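Local coordinates for protein lectin (PDB 3R0E) that probably binds mannose and agglutinates erythrocytes as one bulb-type (beta-prism II) domain of a secreted plant lectin, at residues D18-A23 with Q27-G32. Residues are numbered along the deposited sequence; the frame is centred on the assembly and turned at random.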
loop_
_atom_site.group_PDB
_atom_site.type_symbol
_atom_site.label_atom_id
_atom_site.label_comp_id
_atom_site.label_asym_id
_atom_site.label_seq_id
_atom_site.Cartn_x
_atom_site.Cartn_y
_atom_site.Cartn_z
ATOM N N ASP B 18 5.857 6.609 -19.424
ATOM C CA ASP B 18 6.841 5.635 -18.933
ATOM C C ASP B 18 7.211 5.844 -17.475
ATOM O O ASP B 18 8.186 5.267 -16.995
ATOM C CB ASP B 18 8.100 5.557 -19.826
ATOM C CG ASP B 18 7.762 5.374 -21.299
ATOM O OD1 ASP B 18 6.918 4.512 -21.625
ATOM O OD2 ASP B 18 8.331 6.108 -22.136
ATOM N N GLY B 19 6.441 6.666 -16.776
ATOM C CA GLY B 19 6.477 6.675 -15.323
ATOM C C GLY B 19 6.039 5.317 -14.794
ATOM O O GLY B 19 5.214 4.633 -15.406
ATOM N N ARG B 20 6.590 4.922 -13.653
ATOM C CA ARG B 20 6.439 3.553 -13.194
ATOM C C ARG B 20 6.377 3.449 -11.682
ATOM O O ARG B 20 6.854 4.338 -10.965
ATOM C CB ARG B 20 7.614 2.702 -13.703
ATOM C CG ARG B 20 8.976 3.251 -13.296
ATOM C CD ARG B 20 10.150 2.442 -13.832
ATOM N NE ARG B 20 10.000 2.102 -15.244
ATOM C CZ ARG B 20 10.203 2.950 -16.243
ATOM N NH1 ARG B 20 10.564 4.205 -15.986
ATOM N NH2 ARG B 20 10.037 2.553 -17.497
ATOM N N LEU B 21 5.775 2.362 -11.207
ATOM C CA LEU B 21 6.010 1.894 -9.842
ATOM C C LEU B 21 7.101 0.832 -9.891
ATOM O O LEU B 21 7.195 0.064 -10.854
ATOM C CB LEU B 21 4.733 1.338 -9.195
ATOM C CG LEU B 21 3.517 2.266 -9.024
ATOM C CD1 LEU B 21 2.441 1.623 -8.141
ATOM C CD2 LEU B 21 3.902 3.636 -8.465
ATOM N N THR B 22 7.918 0.794 -8.847
ATOM C CA THR B 22 9.043 -0.120 -8.769
ATOM C C THR B 22 8.997 -0.903 -7.462
ATOM O O THR B 22 8.820 -0.326 -6.390
ATOM C CB THR B 22 10.391 0.651 -8.850
ATOM O OG1 THR B 22 10.455 1.369 -10.083
ATOM C CG2 THR B 22 11.561 -0.300 -8.795
ATOM N N ALA B 23 9.166 -2.218 -7.565
ATOM C CA ALA B 23 9.333 -3.082 -6.407
ATOM C C ALA B 23 10.600 -3.936 -6.565
ATOM O O ALA B 23 11.304 -3.833 -7.566
ATOM C CB ALA B 23 8.102 -3.953 -6.219
ATOM N N GLN B 27 8.092 -4.176 -11.884
ATOM C CA GLN B 27 7.815 -2.807 -12.290
ATOM C C GLN B 27 6.425 -2.730 -12.906
ATOM O O GLN B 27 6.006 -3.629 -13.631
ATOM C CB GLN B 27 8.822 -2.322 -13.339
ATOM C CG GLN B 27 10.236 -2.063 -12.828
ATOM C CD GLN B 27 11.071 -1.256 -13.822
ATOM O OE1 GLN B 27 11.115 -1.564 -15.016
ATOM N NE2 GLN B 27 11.728 -0.214 -13.331
ATOM N N LEU B 28 5.719 -1.641 -12.617
ATOM C CA LEU B 28 4.437 -1.370 -13.230
ATOM C C LEU B 28 4.536 -0.022 -13.952
ATOM O O LEU B 28 4.663 1.016 -13.311
ATOM C CB LEU B 28 3.343 -1.361 -12.163
ATOM C CG LEU B 28 1.917 -1.073 -12.623
ATOM C CD1 LEU B 28 1.397 -2.181 -13.542
ATOM C CD2 LEU B 28 1.023 -0.882 -11.419
ATOM N N VAL B 29 4.468 -0.061 -15.284
ATOM C CA VAL B 29 4.800 1.081 -16.145
ATOM C C VAL B 29 3.605 1.532 -16.977
ATOM O O VAL B 29 3.015 0.745 -17.719
ATOM C CB VAL B 29 5.993 0.754 -17.120
ATOM C CG1 VAL B 29 6.468 2.000 -17.831
ATOM C CG2 VAL B 29 7.174 0.098 -16.388
ATOM N N MET B 30 3.242 2.800 -16.833
ATOM C CA MET B 30 2.292 3.440 -17.722
ATOM C C MET B 30 3.087 3.948 -18.929
ATOM O O MET B 30 3.686 5.030 -18.900
ATOM C CB MET B 30 1.569 4.583 -17.006
ATOM C CG MET B 30 0.559 5.343 -17.858
ATOM S SD MET B 30 -0.900 4.360 -18.268
ATOM C CE MET B 30 -0.432 3.622 -19.842
ATOM N N GLN B 31 3.080 3.151 -19.992
ATOM C CA GLN B 31 4.000 3.349 -21.100
ATOM C C GLN B 31 3.558 4.398 -22.103
ATOM O O GLN B 31 2.364 4.717 -22.216
ATOM C CB GLN B 31 4.258 2.021 -21.802
ATOM C CG GLN B 31 4.896 0.973 -20.891
ATOM C CD GLN B 31 5.216 -0.317 -21.609
ATOM O OE1 GLN B 31 4.614 -0.639 -22.634
ATOM N NE2 GLN B 31 6.172 -1.065 -21.073
ATOM N N GLY B 32 4.541 4.925 -22.835
ATOM C CA GLY B 32 4.303 5.859 -23.932
ATOM C C GLY B 32 3.295 5.375 -24.961
ATOM O O GLY B 32 2.642 6.192 -25.621
#
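Q27, D18 and R20 bury the most surface where 18-23 pairs with 27-32 in an antiparallel beta hairpin. Q27 and R20 share one face of the sheet with T22 and V29. The amide of Q27 reaches across to the neighbouring strand, and its NE2 lies 3.1 Å from R20 CD. The amide and guanidinium planes are 24° apart. Both groups are donors where NE2 meets R20 NE, so this is packing, not a hydrogen bond. R20 sets out with CG between its backbone N and carbonyl carbon (chi1 56°) and bends at chi3. The side chain then runs alongside V29, with R20 NH2 3.6 Å from V29 CG1. V29 CG2 lies against CB and NE of the same arginine.

D18 sits at the open end of the hairpin, away from its turn. Its CB leads away from 27-32, but its carboxylate turns back. D18 OD1 accepts a hydrogen bond from G32 N at 2.7 Å, and the donor comes from above the carboxylate plane, 45° out of it. D18 N also donates to M30 O at 2.7 Å. D18 is thus tied twice to the chain around Q31 and G32, part of the mannose site inferred by similarity.

Between T22-Q27 and R20-V29, L21 and L28 form a hydrogen-bonded pair. L21 N reaches L28 O at 2.7 Å, and L28 N reaches L21 O at 2.9 Å. Both side chains are buried, on the face opposite R20 and V29, with L21 CB 4.2 Å from L28 CB.

On that face L21 and L28 pack against L92 of strand 89-92, in another sheet of the beta prism. Strand 19-22 is one of the two edge strands of its four-stranded sheet within this chain, whereas 27-30 is flanked on its other side by strand 36-39, through backbone bonds of Q27 with Y39 and V29 with V37.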